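Local coordinates for protein urocanate hydratase (Paenibacillus sp. Soil724D2, PDB 7NED) that catalyses the hydration of thiourocanate with NAD+ as cofactor, a step of bacterial ergothioneine catabolism, and also binds urocanate, at residues Y42-A46 with S256-Y262; I91-N95 with A124-Q128; I118-L122 with H479-Y485; G314-S319 with G484-Y488. One frame throughout, in Å; residues are numbered along the deposited sequence.

Contact 1 (Y42-A46 with S256-Y262). With NAD (nicotinamide-adenine-dinucleotide), chain C; URO ((2E)-3-(1H-imidazol-4-yl)acrylic acid), chain B.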
# COMPACT_ATOMS: atom_id res chain seq x y z
N TYR A 42 -13.42 -14.68 10.93
CA TYR A 42 -13.37 -14.19 12.30
C TYR A 42 -13.63 -12.69 12.28
O TYR A 42 -13.85 -12.08 11.21
CB TYR A 42 -12.03 -14.57 12.94
CG TYR A 42 -10.83 -13.79 12.46
CD1 TYR A 42 -10.24 -14.05 11.25
CD2 TYR A 42 -10.31 -12.77 13.24
CE1 TYR A 42 -9.11 -13.33 10.81
CE2 TYR A 42 -9.21 -12.03 12.82
CZ TYR A 42 -8.62 -12.33 11.59
OH TYR A 42 -7.52 -11.63 11.18
N ALA A 43 -13.64 -12.09 13.47
CA ALA A 43 -13.73 -10.62 13.58
C ALA A 43 -14.95 -10.06 12.86
O ALA A 43 -14.92 -8.98 12.26
CB ALA A 43 -12.46 -9.96 13.07
N ALA A 44 -16.04 -10.83 12.90
CA ALA A 44 -17.38 -10.39 12.51
C ALA A 44 -17.58 -10.34 11.00
O ALA A 44 -18.64 -10.74 10.49
CB ALA A 44 -17.72 -9.02 13.11
N LEU A 45 -16.60 -9.82 10.27
CA LEU A 45 -16.79 -9.74 8.83
C LEU A 45 -15.48 -9.92 8.05
O LEU A 45 -15.41 -9.53 6.88
CB LEU A 45 -17.48 -8.42 8.47
CG LEU A 45 -16.64 -7.15 8.60
CD1 LEU A 45 -17.35 -5.99 7.83
CD2 LEU A 45 -16.38 -6.74 10.08
N ALA A 46 -14.47 -10.53 8.66
CA ALA A 46 -13.22 -10.80 7.95
C ALA A 46 -13.44 -12.03 7.08
O ALA A 46 -13.73 -13.11 7.59
CB ALA A 46 -12.07 -11.01 8.92
N SER A 256 -16.13 -7.58 19.31
CA SER A 256 -15.94 -7.03 17.99
C SER A 256 -16.33 -5.53 17.96
O SER A 256 -17.16 -5.17 17.23
CB SER A 256 -16.76 -7.82 16.99
OG SER A 256 -18.08 -7.94 17.43
N ALA A 257 -15.67 -4.69 18.75
CA ALA A 257 -15.93 -3.28 18.84
C ALA A 257 -15.50 -2.52 17.61
O ALA A 257 -15.86 -1.43 17.46
CB ALA A 257 -15.33 -2.68 20.09
N HIS A 258 -14.74 -3.14 16.76
CA HIS A 258 -14.32 -2.45 15.54
C HIS A 258 -15.45 -2.27 14.54
O HIS A 258 -15.30 -1.51 13.57
CB HIS A 258 -13.20 -3.24 14.85
CG HIS A 258 -13.64 -4.57 14.33
ND1 HIS A 258 -13.90 -5.65 15.15
CD2 HIS A 258 -13.87 -5.00 13.06
CE1 HIS A 258 -14.28 -6.69 14.41
NE2 HIS A 258 -14.26 -6.32 13.14
N ASP A 259 -16.56 -2.99 14.70
CA ASP A 259 -17.62 -2.90 13.70
C ASP A 259 -18.97 -2.81 14.40
O ASP A 259 -19.40 -3.77 15.05
CB ASP A 259 -17.58 -4.05 12.71
CG ASP A 259 -18.40 -3.72 11.45
OD1 ASP A 259 -19.63 -3.92 11.52
OD2 ASP A 259 -17.85 -3.16 10.46
N LEU A 260 -19.60 -1.65 14.25
CA LEU A 260 -20.87 -1.35 14.89
C LEU A 260 -22.06 -1.88 14.11
O LEU A 260 -23.20 -1.74 14.57
CB LEU A 260 -21.01 0.17 15.08
CG LEU A 260 -19.83 0.90 15.75
CD1 LEU A 260 -20.13 2.39 16.00
CD2 LEU A 260 -19.42 0.18 17.02
N VAL A 261 -21.84 -2.48 12.95
CA VAL A 261 -22.94 -3.03 12.19
C VAL A 261 -22.98 -4.55 12.32
O VAL A 261 -24.04 -5.13 12.50
CB VAL A 261 -22.84 -2.60 10.70
CG1 VAL A 261 -23.83 -3.40 9.87
CG2 VAL A 261 -23.00 -1.10 10.55
N TYR A 262 -21.82 -5.19 12.25
CA TYR A 262 -21.75 -6.62 12.30
C TYR A 262 -21.12 -7.17 13.58
O TYR A 262 -21.12 -8.38 13.75
CB TYR A 262 -20.96 -7.15 11.10
CG TYR A 262 -21.62 -6.75 9.78
CD1 TYR A 262 -21.27 -5.58 9.13
CD2 TYR A 262 -22.65 -7.52 9.25
CE1 TYR A 262 -21.89 -5.22 7.93
CE2 TYR A 262 -23.26 -7.18 8.08
CZ TYR A 262 -22.89 -6.03 7.43
OH TYR A 262 -23.54 -5.71 6.27
PA NAD C . -15.71 -12.32 16.62
O1A NAD C . -16.69 -11.32 16.04
O2A NAD C . -15.56 -13.73 16.21
O5B NAD C . -16.28 -12.49 18.21
C5B NAD C . -16.67 -11.31 18.80
C4B NAD C . -17.45 -11.79 20.11
O4B NAD C . -17.97 -10.72 20.85
C3B NAD C . -18.66 -12.60 19.54
O3B NAD C . -18.73 -13.82 20.15
C2B NAD C . -19.88 -11.70 19.91
O2B NAD C . -20.99 -12.43 20.30
C1B NAD C . -19.33 -11.07 21.18
N9A NAD C . -19.94 -9.78 21.53
C8A NAD C . -20.34 -8.74 20.70
N7A NAD C . -20.86 -7.73 21.36
C5A NAD C . -20.77 -8.10 22.70
C6A NAD C . -21.15 -7.46 23.90
N6A NAD C . -21.71 -6.23 23.89
N1A NAD C . -20.94 -8.08 25.09
C2A NAD C . -20.41 -9.32 25.03
N3A NAD C . -20.00 -10.05 23.98
C4A NAD C . -20.20 -9.40 22.81
O3 NAD C . -14.45 -11.39 16.73
PN NAD C . -13.01 -12.03 17.04
O1N NAD C . -12.23 -12.71 15.95
O2N NAD C . -13.06 -12.59 18.44
O5D NAD C . -12.02 -10.64 17.29
C5D NAD C . -12.51 -9.77 18.32
C4D NAD C . -11.66 -8.53 18.34
O4D NAD C . -10.28 -8.85 18.35
C3D NAD C . -11.92 -7.88 16.88
O3D NAD C . -12.07 -6.47 16.96
C2D NAD C . -10.61 -8.21 16.08
O2D NAD C . -10.19 -7.25 15.20
C1D NAD C . -9.75 -8.00 17.36
N1N NAD C . -8.30 -8.23 17.27
C2N NAD C . -7.69 -7.25 16.51
C3N NAD C . -6.32 -7.23 16.34
C7N NAD C . -5.75 -6.14 15.43
O7N NAD C . -4.60 -5.70 15.51
N7N NAD C . -6.57 -5.68 14.41
C4N NAD C . -5.59 -8.24 16.99
C5N NAD C . -6.25 -9.20 17.76
C6N NAD C . -7.64 -9.18 17.91
OAA URO B . -4.05 -14.78 14.58
CAI URO B . -4.85 -14.50 13.59
OAB URO B . -5.10 -15.25 12.74
CAC URO B . -5.44 -13.15 13.50
CAD URO B . -5.17 -12.26 14.41
CAJ URO B . -5.83 -11.03 14.16
CAF URO B . -6.02 -9.99 15.03
NAH URO B . -6.86 -9.06 14.49
CAE URO B . -7.16 -9.53 13.30
NAG URO B . -6.57 -10.71 13.06

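Contact 2 (I91-N95 with A124-Q128)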
# COMPACT_ATOMS: atom_id res chain seq x y z
N ILE A 91 0.90 -16.65 -5.17
CA ILE A 91 -0.21 -15.72 -5.05
C ILE A 91 0.33 -14.40 -4.52
O ILE A 91 1.06 -14.39 -3.52
CB ILE A 91 -1.30 -16.27 -4.12
CG1 ILE A 91 -1.98 -17.47 -4.76
CG2 ILE A 91 -2.35 -15.19 -3.86
CD1 ILE A 91 -2.95 -18.17 -3.79
N VAL A 92 -0.04 -13.29 -5.16
CA VAL A 92 0.04 -11.99 -4.51
C VAL A 92 -1.38 -11.48 -4.42
O VAL A 92 -2.16 -11.60 -5.37
CB VAL A 92 0.95 -10.98 -5.24
CG1 VAL A 92 2.38 -11.54 -5.33
CG2 VAL A 92 0.40 -10.64 -6.62
N MET A 93 -1.73 -10.91 -3.27
CA MET A 93 -3.08 -10.39 -3.09
C MET A 93 -3.05 -9.07 -2.34
O MET A 93 -2.15 -8.81 -1.52
CB MET A 93 -3.95 -11.42 -2.35
CG MET A 93 -3.28 -12.07 -1.17
SD MET A 93 -4.58 -12.77 -0.08
CE MET A 93 -4.83 -14.24 -1.04
N ALA A 94 -4.06 -8.24 -2.58
CA ALA A 94 -4.18 -6.96 -1.90
C ALA A 94 -5.65 -6.78 -1.60
O ALA A 94 -6.47 -6.80 -2.52
CB ALA A 94 -3.62 -5.80 -2.74
N ASN A 95 -6.00 -6.70 -0.31
CA ASN A 95 -7.39 -6.77 0.13
C ASN A 95 -7.79 -5.53 0.93
O ASN A 95 -7.17 -5.20 1.94
CB ASN A 95 -7.64 -8.05 0.94
CG ASN A 95 -7.34 -9.30 0.12
OD1 ASN A 95 -7.86 -9.45 -0.99
ND2 ASN A 95 -6.48 -10.17 0.64
N ALA A 124 -7.61 -13.59 7.42
CA ALA A 124 -8.74 -14.30 6.80
C ALA A 124 -8.54 -14.42 5.29
O ALA A 124 -8.53 -15.52 4.73
CB ALA A 124 -10.06 -13.58 7.10
N ALA A 125 -8.40 -13.28 4.60
CA ALA A 125 -8.36 -13.36 3.14
C ALA A 125 -7.05 -13.89 2.61
O ALA A 125 -6.97 -14.23 1.42
CB ALA A 125 -8.64 -12.00 2.53
N ALA A 126 -6.01 -13.95 3.45
CA ALA A 126 -4.76 -14.57 3.06
C ALA A 126 -4.65 -16.02 3.54
O ALA A 126 -3.65 -16.67 3.25
CB ALA A 126 -3.58 -13.75 3.58
N TRP A 127 -5.64 -16.50 4.30
CA TRP A 127 -5.87 -17.92 4.59
C TRP A 127 -4.79 -18.30 5.61
O TRP A 127 -4.21 -19.40 5.54
CB TRP A 127 -5.68 -18.74 3.33
CG TRP A 127 -6.65 -18.32 2.26
CD1 TRP A 127 -7.75 -17.49 2.37
CD2 TRP A 127 -6.29 -18.30 0.88
NE1 TRP A 127 -8.19 -17.12 1.10
CE2 TRP A 127 -7.30 -17.60 0.18
CE3 TRP A 127 -5.23 -18.86 0.17
CZ2 TRP A 127 -7.27 -17.46 -1.21
CZ3 TRP A 127 -5.21 -18.73 -1.23
CH2 TRP A 127 -6.22 -18.03 -1.89
N GLN A 128 -4.48 -17.40 6.54
CA GLN A 128 -3.37 -17.65 7.47
C GLN A 128 -3.85 -17.88 8.90
O GLN A 128 -3.02 -18.04 9.81
CB GLN A 128 -2.35 -16.48 7.40
CG GLN A 128 -1.73 -16.41 6.01
CD GLN A 128 -1.02 -15.08 5.66
OE1 GLN A 128 -1.34 -13.99 6.19
NE2 GLN A 128 -0.09 -15.17 4.70

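Contact 3 (I118-L122 with H479-Y485). With URO ((2E)-3-(1H-imidazol-4-yl)acrylic acid), chain B; NAD (nicotinamide-adenine-dinucleotide), chain C.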
# COMPACT_ATOMS: atom_id res chain seq x y z
N ILE A 118 -14.10 -6.67 0.04
CA ILE A 118 -14.48 -7.46 1.19
C ILE A 118 -13.43 -6.92 2.19
O ILE A 118 -12.42 -6.32 1.78
CB ILE A 118 -14.24 -8.95 0.78
CG1 ILE A 118 -14.91 -9.86 1.65
CG2 ILE A 118 -12.77 -9.34 0.93
CD1 ILE A 118 -16.38 -9.47 1.27
N TRP A 119 -13.67 -7.02 3.48
CA TRP A 119 -12.56 -6.84 4.45
C TRP A 119 -11.88 -8.19 4.65
O TRP A 119 -12.55 -9.19 4.89
CB TRP A 119 -13.03 -6.34 5.82
CG TRP A 119 -11.92 -6.13 6.83
CD1 TRP A 119 -10.73 -5.48 6.63
CD2 TRP A 119 -11.90 -6.57 8.20
NE1 TRP A 119 -9.98 -5.47 7.78
CE2 TRP A 119 -10.68 -6.12 8.76
CE3 TRP A 119 -12.78 -7.30 9.00
CZ2 TRP A 119 -10.31 -6.40 10.07
CZ3 TRP A 119 -12.42 -7.57 10.31
CH2 TRP A 119 -11.21 -7.11 10.84
N GLY A 120 -10.54 -8.21 4.58
CA GLY A 120 -9.84 -9.47 4.71
C GLY A 120 -9.37 -9.82 6.10
O GLY A 120 -8.65 -10.82 6.26
N GLY A 121 -9.76 -9.06 7.12
CA GLY A 121 -9.13 -9.20 8.41
C GLY A 121 -7.63 -9.01 8.28
O GLY A 121 -7.13 -8.28 7.41
N LEU A 122 -6.89 -9.63 9.21
CA LEU A 122 -5.46 -9.78 8.98
C LEU A 122 -5.18 -11.09 8.28
O LEU A 122 -4.60 -11.11 7.18
CB LEU A 122 -4.69 -9.69 10.32
CG LEU A 122 -4.89 -8.40 11.09
CD1 LEU A 122 -3.96 -8.29 12.30
CD2 LEU A 122 -4.71 -7.21 10.16
N HIS A 479 -3.07 -5.84 3.28
CA HIS A 479 -4.45 -5.57 3.69
C HIS A 479 -4.55 -4.17 4.25
O HIS A 479 -3.59 -3.67 4.83
CB HIS A 479 -4.92 -6.54 4.79
CG HIS A 479 -5.05 -7.96 4.34
ND1 HIS A 479 -5.61 -8.93 5.14
CD2 HIS A 479 -4.70 -8.57 3.18
CE1 HIS A 479 -5.60 -10.08 4.48
NE2 HIS A 479 -5.06 -9.89 3.29
N SER A 480 -5.74 -3.55 4.14
CA SER A 480 -6.03 -2.38 4.96
C SER A 480 -7.36 -2.59 5.68
O SER A 480 -8.10 -3.54 5.41
CB SER A 480 -6.04 -1.07 4.13
OG SER A 480 -4.74 -0.78 3.62
N GLY A 481 -7.64 -1.70 6.63
CA GLY A 481 -8.79 -1.90 7.49
C GLY A 481 -10.11 -1.75 6.75
O GLY A 481 -10.27 -0.95 5.83
N GLY A 482 -11.08 -2.56 7.18
CA GLY A 482 -12.45 -2.44 6.74
C GLY A 482 -13.36 -2.30 7.95
O GLY A 482 -12.91 -2.39 9.11
N GLY A 483 -14.64 -2.07 7.67
CA GLY A 483 -15.54 -1.70 8.74
C GLY A 483 -15.02 -0.51 9.51
O GLY A 483 -14.50 0.46 8.94
N GLY A 484 -15.11 -0.58 10.83
CA GLY A 484 -14.59 0.50 11.65
C GLY A 484 -13.08 0.61 11.66
O GLY A 484 -12.55 1.61 12.17
N TYR A 485 -12.37 -0.38 11.11
CA TYR A 485 -10.92 -0.23 10.92
C TYR A 485 -10.58 0.59 9.69
O TYR A 485 -9.40 0.88 9.48
CB TYR A 485 -10.23 -1.58 10.76
CG TYR A 485 -10.11 -2.39 12.04
CD1 TYR A 485 -9.51 -1.85 13.16
CD2 TYR A 485 -10.60 -3.69 12.09
CE1 TYR A 485 -9.39 -2.63 14.36
CE2 TYR A 485 -10.49 -4.47 13.25
CZ TYR A 485 -9.88 -3.92 14.37
OH TYR A 485 -9.75 -4.66 15.53
OAA URO B . -4.05 -14.78 14.58
CAI URO B . -4.85 -14.50 13.59
OAB URO B . -5.10 -15.25 12.74
CAC URO B . -5.44 -13.15 13.50
CAD URO B . -5.17 -12.26 14.41
CAJ URO B . -5.83 -11.03 14.16
CAF URO B . -6.02 -9.99 15.03
NAH URO B . -6.86 -9.06 14.49
CAE URO B . -7.16 -9.53 13.30
NAG URO B . -6.57 -10.71 13.06
PA NAD C . -15.71 -12.32 16.62
O1A NAD C . -16.69 -11.32 16.04
O2A NAD C . -15.56 -13.73 16.21
O5B NAD C . -16.28 -12.49 18.21
C5B NAD C . -16.67 -11.31 18.80
C4B NAD C . -17.45 -11.79 20.11
O4B NAD C . -17.97 -10.72 20.85
C3B NAD C . -18.66 -12.60 19.54
O3B NAD C . -18.73 -13.82 20.15
C2B NAD C . -19.88 -11.70 19.91
O2B NAD C . -20.99 -12.43 20.30
C1B NAD C . -19.33 -11.07 21.18
N9A NAD C . -19.94 -9.78 21.53
C8A NAD C . -20.34 -8.74 20.70
N7A NAD C . -20.86 -7.73 21.36
C5A NAD C . -20.77 -8.10 22.70
C6A NAD C . -21.15 -7.46 23.90
N6A NAD C . -21.71 -6.23 23.89
N1A NAD C . -20.94 -8.08 25.09
C2A NAD C . -20.41 -9.32 25.03
N3A NAD C . -20.00 -10.05 23.98
C4A NAD C . -20.20 -9.40 22.81
O3 NAD C . -14.45 -11.39 16.73
PN NAD C . -13.01 -12.03 17.04
O1N NAD C . -12.23 -12.71 15.95
O2N NAD C . -13.06 -12.59 18.44
O5D NAD C . -12.02 -10.64 17.29
C5D NAD C . -12.51 -9.77 18.32
C4D NAD C . -11.66 -8.53 18.34
O4D NAD C . -10.28 -8.85 18.35
C3D NAD C . -11.92 -7.88 16.88
O3D NAD C . -12.07 -6.47 16.96
C2D NAD C . -10.61 -8.21 16.08
O2D NAD C . -10.19 -7.25 15.20
C1D NAD C . -9.75 -8.00 17.36
N1N NAD C . -8.30 -8.23 17.27
C2N NAD C . -7.69 -7.25 16.51
C3N NAD C . -6.32 -7.23 16.34
C7N NAD C . -5.75 -6.14 15.43
O7N NAD C . -4.60 -5.70 15.51
N7N NAD C . -6.57 -5.68 14.41
C4N NAD C . -5.59 -8.24 16.99
C5N NAD C . -6.25 -9.20 17.76
C6N NAD C . -7.64 -9.18 17.91
O HOH W 1 -7.10 -5.50 7.61
O HOH W 2 -8.25 -6.44 4.53

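Contact 4 (G314-S319 with G484-Y488). With NAD (nicotinamide-adenine-dinucleotide), chain C.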
# COMPACT_ATOMS: atom_id res chain seq x y z
N GLY A 314 -6.75 -4.55 21.32
CA GLY A 314 -6.55 -4.40 19.90
C GLY A 314 -7.84 -4.49 19.13
O GLY A 314 -7.87 -5.14 18.10
N ASN A 315 -8.91 -3.88 19.60
CA ASN A 315 -10.16 -3.94 18.84
C ASN A 315 -10.75 -2.57 18.60
O ASN A 315 -11.95 -2.47 18.37
CB ASN A 315 -11.17 -4.85 19.53
CG ASN A 315 -11.54 -4.38 20.95
OD1 ASN A 315 -10.91 -3.46 21.49
ND2 ASN A 315 -12.52 -5.03 21.57
N ASN A 316 -9.93 -1.51 18.59
CA ASN A 316 -10.45 -0.13 18.48
C ASN A 316 -11.55 0.20 19.45
O ASN A 316 -12.38 1.07 19.16
CB ASN A 316 -10.90 0.21 17.05
CG ASN A 316 -9.75 0.62 16.14
OD1 ASN A 316 -8.68 0.02 16.07
ND2 ASN A 316 -10.06 1.63 15.32
N ILE A 317 -11.55 -0.41 20.64
CA ILE A 317 -12.64 -0.08 21.53
C ILE A 317 -12.47 1.36 22.04
O ILE A 317 -13.46 2.07 22.22
CB ILE A 317 -12.78 -1.08 22.68
CG1 ILE A 317 -14.13 -0.84 23.38
CG2 ILE A 317 -11.64 -0.87 23.64
CD1 ILE A 317 -14.55 -1.89 24.44
N ARG A 318 -11.22 1.83 22.24
CA ARG A 318 -11.05 3.19 22.74
C ARG A 318 -11.40 4.20 21.66
O ARG A 318 -12.05 5.22 21.95
CB ARG A 318 -9.61 3.43 23.23
CG ARG A 318 -9.21 2.60 24.48
CD ARG A 318 -7.69 2.64 24.65
NE ARG A 318 -7.06 2.26 23.39
CZ ARG A 318 -5.84 2.64 23.01
NH1 ARG A 318 -5.10 3.38 23.81
NH2 ARG A 318 -5.37 2.30 21.81
N SER A 319 -10.98 3.93 20.42
CA SER A 319 -11.36 4.79 19.30
C SER A 319 -12.87 4.93 19.22
O SER A 319 -13.39 6.04 19.10
CB SER A 319 -10.79 4.25 17.98
OG SER A 319 -9.40 4.03 18.08
N GLY A 484 -15.11 -0.58 10.83
CA GLY A 484 -14.59 0.50 11.65
C GLY A 484 -13.08 0.61 11.66
O GLY A 484 -12.55 1.61 12.17
N TYR A 485 -12.37 -0.38 11.11
CA TYR A 485 -10.92 -0.23 10.92
C TYR A 485 -10.58 0.59 9.69
O TYR A 485 -9.40 0.88 9.48
CB TYR A 485 -10.23 -1.58 10.76
CG TYR A 485 -10.11 -2.39 12.04
CD1 TYR A 485 -9.51 -1.85 13.16
CD2 TYR A 485 -10.60 -3.69 12.09
CE1 TYR A 485 -9.39 -2.63 14.36
CE2 TYR A 485 -10.49 -4.47 13.25
CZ TYR A 485 -9.88 -3.92 14.37
OH TYR A 485 -9.75 -4.66 15.53
N ALA A 486 -11.56 0.97 8.88
CA ALA A 486 -11.24 1.72 7.66
C ALA A 486 -10.47 3.00 8.00
O ALA A 486 -10.90 3.80 8.85
CB ALA A 486 -12.51 2.05 6.87
N GLY A 487 -9.34 3.20 7.32
CA GLY A 487 -8.52 4.36 7.56
C GLY A 487 -7.55 4.22 8.72
O GLY A 487 -6.74 5.13 8.93
N TYR A 488 -7.59 3.11 9.47
CA TYR A 488 -6.73 2.98 10.64
C TYR A 488 -5.48 2.15 10.38
O TYR A 488 -4.47 2.35 11.06
CB TYR A 488 -7.50 2.34 11.82
CG TYR A 488 -8.36 3.32 12.58
CD1 TYR A 488 -9.71 3.48 12.26
CD2 TYR A 488 -7.82 4.09 13.61
CE1 TYR A 488 -10.50 4.37 12.96
CE2 TYR A 488 -8.63 4.98 14.32
CZ TYR A 488 -9.96 5.11 13.98
OH TYR A 488 -10.78 5.97 14.67
PA NAD C . -15.71 -12.32 16.62
O1A NAD C . -16.69 -11.32 16.04
O2A NAD C . -15.56 -13.73 16.21
O5B NAD C . -16.28 -12.49 18.21
C5B NAD C . -16.67 -11.31 18.80
C4B NAD C . -17.45 -11.79 20.11
O4B NAD C . -17.97 -10.72 20.85
C3B NAD C . -18.66 -12.60 19.54
O3B NAD C . -18.73 -13.82 20.15
C2B NAD C . -19.88 -11.70 19.91
O2B NAD C . -20.99 -12.43 20.30
C1B NAD C . -19.33 -11.07 21.18
N9A NAD C . -19.94 -9.78 21.53
C8A NAD C . -20.34 -8.74 20.70
N7A NAD C . -20.86 -7.73 21.36
C5A NAD C . -20.77 -8.10 22.70
C6A NAD C . -21.15 -7.46 23.90
N6A NAD C . -21.71 -6.23 23.89
N1A NAD C . -20.94 -8.08 25.09
C2A NAD C . -20.41 -9.32 25.03
N3A NAD C . -20.00 -10.05 23.98
C4A NAD C . -20.20 -9.40 22.81
O3 NAD C . -14.45 -11.39 16.73
PN NAD C . -13.01 -12.03 17.04
O1N NAD C . -12.23 -12.71 15.95
O2N NAD C . -13.06 -12.59 18.44
O5D NAD C . -12.02 -10.64 17.29
C5D NAD C . -12.51 -9.77 18.32
C4D NAD C . -11.66 -8.53 18.34
O4D NAD C . -10.28 -8.85 18.35
C3D NAD C . -11.92 -7.88 16.88
O3D NAD C . -12.07 -6.47 16.96
C2D NAD C . -10.61 -8.21 16.08
O2D NAD C . -10.19 -7.25 15.20
C1D NAD C . -9.75 -8.00 17.36
N1N NAD C . -8.30 -8.23 17.27
C2N NAD C . -7.69 -7.25 16.51
C3N NAD C . -6.32 -7.23 16.34
C7N NAD C . -5.75 -6.14 15.43
O7N NAD C . -4.60 -5.70 15.51
N7N NAD C . -6.57 -5.68 14.41
C4N NAD C . -5.59 -8.24 16.99
C5N NAD C . -6.25 -9.20 17.76
C6N NAD C . -7.64 -9.18 17.91
O HOH W 3 -13.23 2.33 14.93

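Contact 1 (Y42-A46 with S256-Y262)
H258 donates from NE2 to the carbonyl O of A43 in a 2.9 Å hydrogen bond. A43 O lies in the imidazole plane, but the nitrogen stands above the carbonyl plane and the bond is bent (131°). ND1 of H258 makes a weak bond, 2.7 Å long, to O3D of the nicotinamide ribose, so one ring bridges protein and cofactor. With CG between the backbone N and the carbonyl carbon (chi1 67°), the imidazole sits with D259 CB over one face and ribose O2D over the other. The backbone N of A43 binds phosphate oxygen O1N of NAD at 2.9 Å, and Y42 turns a ring edge to the same oxygen and to urocanate. This is the NAD site: the loop between the short strands 40-42 and 46-47 closes on the diphosphate and ribose against a loop of the Rossmann-like domain. An alanine in place of H258 is likely to leave A43 O without its imidazole donor and ribose O3D without its ring partner. Further out, L45 CD2 packs 3.7 Å from H258 NE2, its two methyls also touching D259 OD2. A44 CB lies 3.5 Å from Y262 O. Behind them D259 OD1 accepts from V261 N in an Asx turn and from Y262 N at 2.6 Å, while OD2 is bonded to the hydroxyl of Y109.

Contact 2 (I91-N95 with A124-Q128)
M93 reaches from its strand into the segment 124-128, its sulfur SD 3.2 Å from A125 O and its methyl CE laid over the indole of W127. The methyl makes a CH-pi contact with the six-membered ring, 4.2 Å from the centroid and only 17° off the ring normal. A125 O lies over the same face, both atoms offset toward the rim, so the thioether end of M93 and the carbonyl share one side of W127. The bend of the chain at SD (chi3 80°) is what turns the methyl onto the ring. I91 closes the tight end from another direction: its side chain crosses that of W127 at about a right angle, and CD1 comes to 3.5 Å from CZ3. Strand 91-95 runs parallel to both its neighbours, 69-74 and 475-480, in a mixed sheet, and the facing segment is a type I turn from A124 to W127, closed by W127 N to A124 O at 3.1 Å. Between the two segments, packing is sparser toward N95, whose other neighbours include T477 and H479. There A125 CB meets ND2 at 3.4 Å, and A126 CB touches SD alone, 3.9 Å away. No hydrogen bond joins the two segments; ND2 of N95 instead gives a weak one, 3.3 Å, to SD of M93 on its own strand. The indole NE1 is satisfied by A48 O, and M25, L26 and V29 of helix 17-31 also pack on W127. On the other face of the strand, V92 and A94 pack against S470 and L463 of the second subunit.

Contact 3 (I118-L122 with H479-Y485)
The two backbones come closest at W119 and G482, whose CA atoms are 5.0 Å apart, a spacing that suits glycine because a CB at G482 would clash with W119 CB. CG of W119 stands anti to the backbone N (chi1 -179°), and the indole slots between G121 N, over one face, and G482 on the opposite one. There G482 CA makes a CH-pi contact, 3.9 Å from the centroid of the five-membered ring. W119 CZ2 touches Y485 CD2 at 3.4 Å, the ring planes 40° apart, while the Y485 hydroxyl is hydrogen-bonded to ribose O2D of NAD at 2.6 Å. With an alanine in place of W119, a gap would probably open between G121 and G482 and the Y485 ring would be freer to tilt. H479 ND1 donates to G121 O at 2.8 Å, nearly straight (159°) but from above the carbonyl plane. A water accepts from W119 NE1, and a second takes the N-H of G120 and lies 3.0 Å from S480 O. L122 CG packs 3.4 Å from CAE of urocanate. Around this, F108 of helix 105-113 touches W119, and strand 475-480 pairs through S480 with N95 and through H479 with S491.

Contact 4 (G314-S319 with G484-Y488)
At the edge of the NAD pocket, the loop that follows strand 309-312 of the Rossmann-like domain and leads into helix 317-323 meets Y485 and Y488 of the C-terminal domain, with N316 set between the two tyrosines. Its OD1 lies at the edge of the Y485 ring, 3.2 Å from CE1. ND2 is over the centre of the Y488 ring, 3.4 Å above its plane. The amide stands nearly upright to both rings, its plane 83° from that of Y485 and 85° from that of Y488. N316 holds the N-cap position, yet its side chain makes no capping bond; OD1 instead receives a weak bond from H442, and a water links ND2 to G484 O, lying 2.9 Å from the latter. Next to the cofactor, the hydroxyl of Y485 is 3.2 Å from G314 O, a weak bond that is not settled, as ribose O2D of NAD is another possible acceptor. N315 places CB 3.2 Å from ribose O3D, while its ND2 is held by D253 and T255. Y488 also packs on R101 of the second subunit. At the helix start, S319 CB comes to 3.7 Å from Y488 OH.

In the fold
From the N terminus, 42-46 opens contact 1, which closes only at 256-262, tying the N-terminal domain to the Rossmann-like domain across NAD. Contact 2 is nested inside that loop and joins strand 91-95 to the segment 124-128. Before it closes, 118-122 opens contact 3, so contacts 2 and 3 cross; contact 3 also crosses contact 1, running on to 479-485 in the C-terminal domain. Contact 4 starts at 314-319, after contact 1 has closed, and ends on the same stretch as contact 3, sharing G484 and Y485. Contacts 1, 3 and 4 thus bring all three domains round the cofactor, whereas contact 2 lies further along the mixed sheet, away from the cofactor, where strands 91-95 and 475-480 are neighbours.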